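Local coordinates for protein citryl-spermidine/3,4-dihydroxybenzoyl-citryl-spermidine:spermidine ligase (Bacillus anthracis, PDB 3TO3) that catalyses the ATP-dependent condensation of spermidine with citryl-spermidine intermediates, a step in the biosynthesis of the siderophore petrobactin, at residues I122-Q127 / A169-Q174; L153-I158 / Y181-M186; Y163-K168 / Q571-R576. All coordinates share one frame; numbering follows the deposited sequence.

All three contacts involve the chain between helix 150-156 and strand 192-197. Contact 1 docks residues 169-174 on helix 115-138; contact 2 packs the end of helix 150-156 against 181-186; contact 3 joins 163-168, which runs directly into 169-174, to the distant 571-576. Their centres lie about 18 Å (1 and 2), about 13 Å (1 and 3) and about 21 Å (2 and 3) apart, and along the chain their segments alternate. Salt bridges from Arg-170 and Lys-168 to Glu-184 tie contacts 1 and 3 to contact 2. The connection that passes near the bound ATP is thus fastened to an earlier helix and to a segment near the C-terminus.

Contact 1. Residues I122-Q127 / A169-Q174; sequences IHELEQ and ARIGFQ
Ile-171 of a type II beta turn (Arg-170 to Phe-173), and Ala-169 just before the turn, pack against His-123, Glu-124 and Gln-127 of helix 115-138. Just where the turn begins, Arg-170 and Ile-171 form a G1 beta bulge opposite Leu-305 of strand 297-306, so the turn bridges the helix and that strand. The turn is closed by the backbone bond from N of Phe-173 to O of Arg-170, 3.1 Å long.

Ile-171 makes the apolar part of the contact with its outermost methyl. CG1 stands beside its own backbone N and CD1 folds round at chi2 -64°, which carries CD1 into the corner between three helical side chains. There CD1 lies 3.8 Å from CG of Glu-124, 3.8 Å from CG of Gln-127 and 3.9 Å from CD2 of His-123. The chains of Glu-124 and Gln-127 pass it nearly at right angles, while the imidazole is met obliquely. Within the helix, CG of Gln-127 rests over one face of the His-123 ring, offset toward its rim.

Ala-169 fits closer to the helix backbone, its CB 3.7 Å from the carbonyl O of Glu-124 and 3.9 Å from CB of the same residue. OE1 of Glu-124 bonds to Ser-308, outside the contact. Lys-131, one turn further along the helix, offers its NZ to OE1 of Gln-127 and to the backbone O atoms of Ala-169, Arg-170 and Phe-173. A cluster of carbonyls around one ammonium group would be expected to stabilise its charge, and it ties turn and helix together. The second subunit lies alongside, reaching His-123 and Gln-127. Beside the lysine, the carbonyl O of Ala-169 approaches CB of Gln-127 to 3.3 Å.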
loop_
_atom_site.group_PDB
_atom_site.type_symbol
_atom_site.label_atom_id
_atom_site.label_comp_id
_atom_site.label_asym_id
_atom_site.label_seq_id
_atom_site.Cartn_x
_atom_site.Cartn_y
_atom_site.Cartn_z
ATOM N N ILE B 122 3.864 11.456 8.028
ATOM C CA ILE B 122 2.635 12.262 8.008
ATOM C C ILE B 122 1.430 11.356 7.792
ATOM O O ILE B 122 0.408 11.504 8.482
ATOM C CB ILE B 122 2.649 13.293 6.880
ATOM C CG1 ILE B 122 3.358 14.569 7.326
ATOM C CG2 ILE B 122 1.230 13.638 6.457
ATOM C CD1 ILE B 122 3.946 15.371 6.141
ATOM N N HIS B 123 1.573 10.401 6.860
ATOM C CA HIS B 123 0.513 9.441 6.534
ATOM C C HIS B 123 0.155 8.593 7.750
ATOM O O HIS B 123 -1.007 8.348 8.008
ATOM C CB HIS B 123 0.932 8.513 5.390
ATOM C CG HIS B 123 -0.130 7.539 4.980
ATOM N ND1 HIS B 123 -1.409 7.928 4.649
ATOM C CD2 HIS B 123 -0.096 6.197 4.822
ATOM C CE1 HIS B 123 -2.114 6.868 4.301
ATOM N NE2 HIS B 123 -1.342 5.803 4.398
ATOM N N GLU B 124 1.161 8.168 8.499
ATOM C CA GLU B 124 0.924 7.357 9.678
ATOM C C GLU B 124 0.252 8.123 10.780
ATOM O O GLU B 124 -0.562 7.552 11.533
ATOM C CB GLU B 124 2.245 6.777 10.209
ATOM C CG GLU B 124 2.696 5.633 9.383
ATOM C CD GLU B 124 4.108 5.225 9.712
ATOM O OE1 GLU B 124 4.412 5.162 10.937
ATOM O OE2 GLU B 124 4.895 4.979 8.749
ATOM N N LEU B 125 0.624 9.402 10.897
ATOM C CA LEU B 125 0.009 10.272 11.891
ATOM C C LEU B 125 -1.481 10.476 11.578
ATOM O O LEU B 125 -2.306 10.452 12.483
ATOM C CB LEU B 125 0.737 11.627 11.991
ATOM C CG LEU B 125 2.103 11.459 12.669
ATOM C CD1 LEU B 125 2.897 12.744 12.650
ATOM C CD2 LEU B 125 1.926 11.016 14.096
ATOM N N GLU B 126 -1.800 10.693 10.301
ATOM C CA GLU B 126 -3.172 10.871 9.865
ATOM C C GLU B 126 -3.969 9.583 10.033
ATOM O O GLU B 126 -5.140 9.611 10.384
ATOM C CB GLU B 126 -3.218 11.317 8.386
ATOM C CG GLU B 126 -2.787 12.750 8.209
ATOM C CD GLU B 126 -2.682 13.170 6.738
ATOM O OE1 GLU B 126 -2.659 12.291 5.842
ATOM O OE2 GLU B 126 -2.621 14.391 6.482
ATOM N N GLN B 127 -3.344 8.449 9.761
ATOM C CA GLN B 127 -4.045 7.190 9.919
ATOM C C GLN B 127 -4.286 6.908 11.393
ATOM O O GLN B 127 -5.294 6.318 11.741
ATOM C CB GLN B 127 -3.295 6.044 9.246
ATOM C CG GLN B 127 -3.429 6.081 7.743
ATOM C CD GLN B 127 -4.862 6.226 7.297
ATOM O OE1 GLN B 127 -5.724 5.394 7.606
ATOM N NE2 GLN B 127 -5.131 7.283 6.574
ATOM N N ALA B 169 -1.461 3.668 13.609
ATOM C CA ALA B 169 -1.449 3.808 12.145
ATOM C C ALA B 169 -2.201 2.716 11.393
ATOM O O ALA B 169 -3.062 3.019 10.540
ATOM C CB ALA B 169 -0.034 3.905 11.629
ATOM N N ARG B 170 -1.881 1.470 11.714
ATOM C CA ARG B 170 -2.464 0.311 11.036
ATOM C C ARG B 170 -2.488 0.440 9.513
ATOM O O ARG B 170 -3.546 0.251 8.901
ATOM C CB ARG B 170 -3.885 0.046 11.533
ATOM C CG ARG B 170 -3.957 -0.653 12.870
ATOM C CD ARG B 170 -5.341 -0.542 13.504
ATOM N NE ARG B 170 -5.252 -0.734 14.941
ATOM C CZ ARG B 170 -6.288 -0.791 15.774
ATOM N NH1 ARG B 170 -7.528 -0.658 15.323
ATOM N NH2 ARG B 170 -6.069 -0.955 17.074
ATOM N N ILE B 171 -1.354 0.782 8.898
ATOM C CA ILE B 171 -1.286 0.891 7.425
ATOM C C ILE B 171 -1.578 -0.483 6.762
ATOM O O ILE B 171 -0.934 -1.510 7.051
ATOM C CB ILE B 171 0.082 1.454 6.951
ATOM C CG1 ILE B 171 0.547 2.604 7.867
ATOM C CG2 ILE B 171 0.058 1.873 5.428
ATOM C CD1 ILE B 171 -0.324 3.827 7.871
ATOM N N GLY B 172 -2.538 -0.481 5.846
ATOM C CA GLY B 172 -3.144 -1.700 5.323
ATOM C C GLY B 172 -4.590 -1.975 5.733
ATOM O O GLY B 172 -5.273 -2.686 4.988
ATOM N N PHE B 173 -5.093 -1.371 6.825
ATOM C CA PHE B 173 -6.533 -1.455 7.172
ATOM C C PHE B 173 -7.255 -0.202 6.710
ATOM O O PHE B 173 -6.887 0.919 7.108
ATOM C CB PHE B 173 -6.792 -1.572 8.698
ATOM C CG PHE B 173 -6.519 -2.945 9.299
ATOM C CD1 PHE B 173 -6.114 -4.015 8.523
ATOM C CD2 PHE B 173 -6.666 -3.152 10.672
ATOM C CE1 PHE B 173 -5.866 -5.301 9.107
ATOM C CE2 PHE B 173 -6.419 -4.404 11.251
ATOM C CZ PHE B 173 -6.014 -5.482 10.464
ATOM N N GLN B 174 -8.302 -0.365 5.900
ATOM C CA GLN B 174 -9.253 0.738 5.736
ATOM C C GLN B 174 -10.334 0.571 6.820
ATOM O O GLN B 174 -10.226 -0.333 7.668
ATOM C CB GLN B 174 -9.807 0.796 4.314
ATOM C CG GLN B 174 -8.747 1.266 3.309
ATOM C CD GLN B 174 -8.072 2.587 3.733
ATOM O OE1 GLN B 174 -6.837 2.680 3.766
ATOM N NE2 GLN B 174 -8.886 3.612 4.056
#

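Contact 2. Residues L153-I158 / Y181-M186; sequences LENHLI and YGYEFM
Tyr-183 and Asn-155 link the end of helix 150-156 to the loop after helix 175-181, each side chain donating to a backbone carbonyl of the other segment. The tyrosine has CG lodged between its backbone N and carbonyl carbon (chi1 78°), which swings the phenol back across the helix end. Its OH donates to O of Leu-157 at 2.9 Å, in the carbonyl plane and on a lone pair, and that oxygen also lies in plane at the ring edge. The acceptor belongs to the first residue to leave the helix.

Asn-155 answers with ND2, which gives a hydrogen to O of Tyr-183 at 2.8 Å; the N-H...O angle is 148° and the oxygen is tilted out of the amide plane. ND2 also donates to O of Ala-280, and these two carbonyls together fix the rotation of the amide.

Selenomethionine Met-186 crosses Asn-155 obliquely, its CG 3.4 Å from CB of Asn-155. Bent at chi3 (-74°), its chain turns CE toward the imidazole of His-156, 3.5 Å from NE2 of that ring, in an oblique Met-aromatic contact with SE 4.6 Å from the ring centroid. On the buried side, CG2 of Ile-158 meets CG of Glu-184 at 3.6 Å, the two chains crossing almost at right angles. Beyond CG the glutamate bends, and its carboxylate forms salt bridges with Lys-168 and Arg-170, which would be expected to favour the charged form.

The side chain of Tyr-183 comes within about 4 Å of the side chain of Met-284, an ATP-binding residue, and about 6 Å of the nucleotide. The position is consistent with a second-shell place beside the ATP pocket of this IucA/IucC-family synthetase.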
loop_
_atom_site.group_PDB
_atom_site.type_symbol
_atom_site.label_atom_id
_atom_site.label_comp_id
_atom_site.label_asym_id
_atom_site.label_seq_id
_atom_site.Cartn_x
_atom_site.Cartn_y
_atom_site.Cartn_z
ATOM N N LEU B 153 -9.816 -6.298 30.101
ATOM C CA LEU B 153 -8.942 -5.122 30.083
ATOM C C LEU B 153 -8.052 -5.013 28.842
ATOM O O LEU B 153 -7.827 -3.906 28.345
ATOM C CB LEU B 153 -8.083 -5.060 31.333
ATOM C CG LEU B 153 -8.787 -4.507 32.564
ATOM C CD1 LEU B 153 -7.994 -4.853 33.807
ATOM C CD2 LEU B 153 -8.946 -2.996 32.398
ATOM N N GLU B 154 -7.524 -6.138 28.355
ATOM C CA GLU B 154 -6.695 -6.080 27.159
ATOM C C GLU B 154 -7.438 -5.298 26.083
ATOM O O GLU B 154 -6.866 -4.386 25.488
ATOM C CB GLU B 154 -6.294 -7.469 26.637
ATOM C CG GLU B 154 -5.066 -8.098 27.314
ATOM C CD GLU B 154 -3.712 -7.620 26.750
ATOM O OE1 GLU B 154 -3.683 -6.923 25.713
ATOM O OE2 GLU B 154 -2.663 -7.961 27.354
ATOM N N ASN B 155 -8.704 -5.643 25.844
ATOM C CA ASN B 155 -9.475 -4.975 24.785
ATOM C C ASN B 155 -10.147 -3.663 25.192
ATOM O O ASN B 155 -10.530 -2.864 24.336
ATOM C CB ASN B 155 -10.507 -5.921 24.169
ATOM C CG ASN B 155 -9.871 -7.186 23.614
ATOM O OD1 ASN B 155 -9.855 -8.241 24.266
ATOM N ND2 ASN B 155 -9.316 -7.080 22.413
ATOM N N HIS B 156 -10.267 -3.416 26.490
ATOM C CA HIS B 156 -10.824 -2.135 26.917
ATOM C C HIS B 156 -9.806 -0.997 27.124
ATOM O O HIS B 156 -10.195 0.178 27.185
ATOM C CB HIS B 156 -11.830 -2.296 28.069
ATOM C CG HIS B 156 -13.131 -2.902 27.630
ATOM N ND1 HIS B 156 -14.057 -2.212 26.873
ATOM C CD2 HIS B 156 -13.644 -4.147 27.804
ATOM C CE1 HIS B 156 -15.089 -2.999 26.616
ATOM N NE2 HIS B 156 -14.864 -4.178 27.170
ATOM N N LEU B 157 -8.507 -1.308 27.135
ATOM C CA LEU B 157 -7.579 -0.190 27.117
ATOM C C LEU B 157 -7.306 0.036 25.654
ATOM O O LEU B 157 -6.498 -0.648 25.021
ATOM C CB LEU B 157 -6.247 -0.559 27.767
ATOM C CG LEU B 157 -6.178 -1.260 29.108
ATOM C CD1 LEU B 157 -4.741 -1.753 29.274
ATOM C CD2 LEU B 157 -6.599 -0.316 30.219
ATOM N N ILE B 158 -7.931 1.074 25.148
ATOM C CA ILE B 158 -7.859 1.375 23.738
ATOM C C ILE B 158 -6.872 2.497 23.427
ATOM O O ILE B 158 -6.776 2.927 22.291
ATOM C CB ILE B 158 -9.263 1.639 23.166
ATOM C CG1 ILE B 158 -9.795 2.989 23.676
ATOM C CG2 ILE B 158 -10.220 0.421 23.506
ATOM C CD1 ILE B 158 -11.088 3.372 23.038
ATOM N N TYR B 181 -11.026 -6.422 12.495
ATOM C CA TYR B 181 -9.877 -6.911 13.237
ATOM C C TYR B 181 -9.271 -6.055 14.334
ATOM O O TYR B 181 -8.411 -6.543 15.075
ATOM C CB TYR B 181 -8.801 -7.321 12.236
ATOM C CG TYR B 181 -9.384 -8.250 11.240
ATOM C CD1 TYR B 181 -9.845 -9.513 11.633
ATOM C CD2 TYR B 181 -9.511 -7.880 9.915
ATOM C CE1 TYR B 181 -10.427 -10.389 10.709
ATOM C CE2 TYR B 181 -10.077 -8.750 8.976
ATOM C CZ TYR B 181 -10.530 -9.999 9.376
ATOM O OH TYR B 181 -11.099 -10.838 8.450
ATOM N N GLY B 182 -9.732 -4.810 14.482
ATOM C CA GLY B 182 -9.139 -3.925 15.471
ATOM C C GLY B 182 -9.498 -4.470 16.844
ATOM O O GLY B 182 -10.643 -4.886 17.092
ATOM N N TYR B 183 -8.516 -4.502 17.730
ATOM C CA TYR B 183 -8.697 -5.144 19.008
ATOM C C TYR B 183 -9.759 -4.436 19.866
ATOM O O TYR B 183 -10.331 -5.042 20.772
ATOM C CB TYR B 183 -7.356 -5.268 19.746
ATOM C CG TYR B 183 -6.833 -4.002 20.425
ATOM C CD1 TYR B 183 -7.374 -3.558 21.638
ATOM C CD2 TYR B 183 -5.768 -3.278 19.881
ATOM C CE1 TYR B 183 -6.880 -2.405 22.284
ATOM C CE2 TYR B 183 -5.261 -2.128 20.517
ATOM C CZ TYR B 183 -5.826 -1.695 21.714
ATOM O OH TYR B 183 -5.340 -0.561 22.335
ATOM N N GLU B 184 -10.032 -3.165 19.581
ATOM C CA GLU B 184 -11.053 -2.422 20.336
ATOM C C GLU B 184 -12.447 -3.033 20.168
ATOM O O GLU B 184 -13.313 -2.882 21.046
ATOM C CB GLU B 184 -11.133 -0.940 19.906
ATOM C CG GLU B 184 -9.829 -0.155 20.000
ATOM C CD GLU B 184 -9.121 -0.013 18.648
ATOM O OE1 GLU B 184 -9.134 -0.983 17.852
ATOM O OE2 GLU B 184 -8.569 1.078 18.378
ATOM N N PHE B 185 -12.674 -3.676 19.025
ATOM C CA PHE B 185 -14.017 -4.119 18.680
ATOM C C PHE B 185 -14.354 -5.546 19.093
ATOM O O PHE B 185 -15.516 -5.956 19.019
ATOM C CB PHE B 185 -14.320 -3.808 17.216
ATOM C CG PHE B 185 -13.929 -2.420 16.843
ATOM C CD1 PHE B 185 -12.770 -2.183 16.112
ATOM C CD2 PHE B 185 -14.668 -1.334 17.296
ATOM C CE1 PHE B 185 -12.380 -0.889 15.789
ATOM C CE2 PHE B 185 -14.292 -0.047 16.974
ATOM C CZ PHE B 185 -13.133 0.168 16.198
HETATM N N MSE B 186 -13.340 -6.269 19.555
HETATM C CA MSE B 186 -13.514 -7.576 20.211
HETATM C C MSE B 186 -14.330 -8.527 19.377
HETATM O O MSE B 186 -15.216 -9.200 19.892
HETATM C CB MSE B 186 -14.209 -7.417 21.554
HETATM C CG MSE B 186 -13.361 -6.766 22.612
HETATM SE SE MSE B 186 -14.275 -6.839 24.330
HETATM C CE MSE B 186 -15.615 -5.468 24.008
#

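Contact 3. Residues Y163-K168 / Q571-R576; sequences YHPSYK and QLTKRR
Polar contacts between Arg-576 and the pair His-164 and Ser-166 join the loop beside the ATP pocket to residues 571-576. NH2 of Arg-576 donates to OG of Ser-166 at 3.1 Å (N-H...O angle 146°), with OG slightly out of the guanidinium plane. NH1 lies 3.3 Å from ND1 of His-164, which sits in that plane at the guanidinium edge; the imidazole itself is turned 50° from it. Bends at chi2 and chi3 of the arginine bring both nitrogens to this side.

Van der Waals contacts centre on Leu-572. Its CD1 reaches CE1 of His-164 at 3.5 Å, the two side chains crossing at about a right angle, and makes an apolar contact with CE2 of Tyr-163 at 4.2 Å. Next to it, Thr-573 places OG1 3.9 Å from CD of Pro-165, while the hydroxyl bonds to Ser-34.

His-164 is about 5 Å from the bound ATP by its side chain. Tyr-163 packs on helix 18-37, and its OH bonds to Glu-38, which also accepts the backbone N-H groups of Thr-573 and Lys-574. Pro-165, Ser-166 and Arg-576 lie against helix 115-138, and residues 571-576 follow strand 566-570 on the way to strand 585-589.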
loop_
_atom_site.group_PDB
_atom_site.type_symbol
_atom_site.label_atom_id
_atom_site.label_comp_id
_atom_site.label_asym_id
_atom_site.label_seq_id
_atom_site.Cartn_x
_atom_site.Cartn_y
_atom_site.Cartn_z
ATOM N N TYR B 163 3.771 7.553 24.205
ATOM C CA TYR B 163 4.904 8.260 23.609
ATOM C C TYR B 163 4.802 8.426 22.097
ATOM O O TYR B 163 4.751 9.564 21.599
ATOM C CB TYR B 163 6.216 7.588 23.952
ATOM C CG TYR B 163 7.395 8.378 23.481
ATOM C CD1 TYR B 163 8.020 9.279 24.327
ATOM C CD2 TYR B 163 7.894 8.229 22.184
ATOM C CE1 TYR B 163 9.109 10.009 23.902
ATOM C CE2 TYR B 163 8.976 8.958 21.756
ATOM C CZ TYR B 163 9.584 9.849 22.619
ATOM O OH TYR B 163 10.671 10.585 22.228
ATOM N N HIS B 164 4.793 7.302 21.373
ATOM C CA HIS B 164 4.819 7.331 19.903
ATOM C C HIS B 164 3.664 8.147 19.361
ATOM O O HIS B 164 2.513 7.805 19.592
ATOM C CB HIS B 164 4.751 5.921 19.285
ATOM C CG HIS B 164 5.972 5.098 19.520
ATOM N ND1 HIS B 164 7.203 5.433 18.997
ATOM C CD2 HIS B 164 6.149 3.935 20.195
ATOM C CE1 HIS B 164 8.088 4.515 19.350
ATOM N NE2 HIS B 164 7.474 3.592 20.069
ATOM N N PRO B 165 3.971 9.226 18.622
ATOM C CA PRO B 165 2.862 10.044 18.118
ATOM C C PRO B 165 1.942 9.307 17.131
ATOM O O PRO B 165 0.733 9.584 17.142
ATOM C CB PRO B 165 3.556 11.272 17.517
ATOM C CG PRO B 165 5.019 10.899 17.425
ATOM C CD PRO B 165 5.273 9.902 18.483
ATOM N N SER B 166 2.428 8.374 16.318
ATOM C CA SER B 166 1.399 7.561 15.692
ATOM C C SER B 166 1.341 6.152 16.329
ATOM O O SER B 166 2.052 5.225 15.909
ATOM C CB SER B 166 1.702 7.457 14.193
ATOM O OG SER B 166 2.987 6.915 14.001
ATOM N N TYR B 167 0.384 5.985 17.238
ATOM C CA TYR B 167 0.218 4.767 18.023
ATOM C C TYR B 167 -0.832 3.799 17.485
ATOM O O TYR B 167 -1.004 2.702 18.008
ATOM C CB TYR B 167 -0.170 5.182 19.463
ATOM C CG TYR B 167 -1.278 6.248 19.561
ATOM C CD1 TYR B 167 -2.623 5.892 19.497
ATOM C CD2 TYR B 167 -0.979 7.600 19.674
ATOM C CE1 TYR B 167 -3.641 6.843 19.575
ATOM C CE2 TYR B 167 -1.993 8.567 19.756
ATOM C CZ TYR B 167 -3.324 8.171 19.709
ATOM O OH TYR B 167 -4.343 9.091 19.775
ATOM N N LYS B 168 -1.649 4.319 16.584
ATOM C CA LYS B 168 -2.677 3.647 15.775
ATOM C C LYS B 168 -2.592 3.414 14.245
ATOM O O LYS B 168 -3.638 3.226 13.621
ATOM C CB LYS B 168 -4.091 3.977 16.261
ATOM C CG LYS B 168 -4.889 2.719 16.598
ATOM C CD LYS B 168 -6.113 3.076 17.429
ATOM C CE LYS B 168 -5.877 2.761 18.895
ATOM N NZ LYS B 168 -7.061 3.089 19.704
ATOM N N GLN B 571 16.382 7.549 20.306
ATOM C CA GLN B 571 15.500 8.543 19.747
ATOM C C GLN B 571 14.598 7.819 18.751
ATOM O O GLN B 571 14.963 7.623 17.596
ATOM C CB GLN B 571 16.344 9.531 18.934
ATOM C CG GLN B 571 17.402 10.268 19.716
ATOM C CD GLN B 571 18.254 11.142 18.819
ATOM O OE1 GLN B 571 19.034 10.645 17.997
ATOM N NE2 GLN B 571 18.104 12.457 18.961
ATOM N N LEU B 572 13.365 7.573 19.151
ATOM C CA LEU B 572 12.453 6.742 18.362
ATOM C C LEU B 572 11.800 7.495 17.205
ATOM O O LEU B 572 11.655 6.970 16.111
ATOM C CB LEU B 572 11.377 6.159 19.270
ATOM C CG LEU B 572 11.905 5.324 20.448
ATOM C CD1 LEU B 572 10.829 5.163 21.497
ATOM C CD2 LEU B 572 12.408 3.968 19.988
ATOM N N THR B 573 11.394 8.722 17.464
ATOM C CA THR B 573 10.825 9.556 16.434
ATOM C C THR B 573 11.886 9.932 15.398
ATOM O O THR B 573 11.624 9.876 14.210
ATOM C CB THR B 573 10.168 10.796 17.069
ATOM O OG1 THR B 573 9.117 10.359 17.954
ATOM C CG2 THR B 573 9.601 11.706 16.017
ATOM N N LYS B 574 13.094 10.288 15.831
ATOM C CA LYS B 574 14.113 10.696 14.870
ATOM C C LYS B 574 14.286 9.637 13.776
ATOM O O LYS B 574 14.514 9.953 12.588
ATOM C CB LYS B 574 15.458 10.973 15.546
ATOM C CG LYS B 574 16.496 11.556 14.607
ATOM C CD LYS B 574 17.735 11.945 15.419
ATOM C CE LYS B 574 18.832 12.617 14.572
ATOM N NZ LYS B 574 18.603 14.093 14.434
ATOM N N ARG B 575 14.146 8.380 14.181
ATOM C CA ARG B 575 14.353 7.274 13.268
ATOM C C ARG B 575 13.361 7.264 12.091
ATOM O O ARG B 575 13.658 6.730 11.022
ATOM C CB ARG B 575 14.311 5.959 14.048
ATOM C CG ARG B 575 14.822 4.758 13.276
ATOM C CD ARG B 575 15.442 3.769 14.238
ATOM N NE ARG B 575 15.088 4.094 15.620
ATOM C CZ ARG B 575 15.717 3.609 16.684
ATOM N NH1 ARG B 575 15.331 3.958 17.903
ATOM N NH2 ARG B 575 16.740 2.777 16.529
ATOM N N ARG B 576 12.194 7.870 12.292
ATOM C CA ARG B 576 11.139 7.878 11.289
ATOM C C ARG B 576 11.327 8.991 10.289
ATOM O O ARG B 576 10.605 9.031 9.281
ATOM C CB ARG B 576 9.767 8.083 11.946
ATOM C CG ARG B 576 9.581 7.355 13.250
ATOM C CD ARG B 576 8.596 6.214 13.117
ATOM N NE ARG B 576 7.293 6.572 13.672
ATOM C CZ ARG B 576 6.996 6.522 14.971
ATOM N NH1 ARG B 576 7.914 6.123 15.849
ATOM N NH2 ARG B 576 5.784 6.875 15.399
#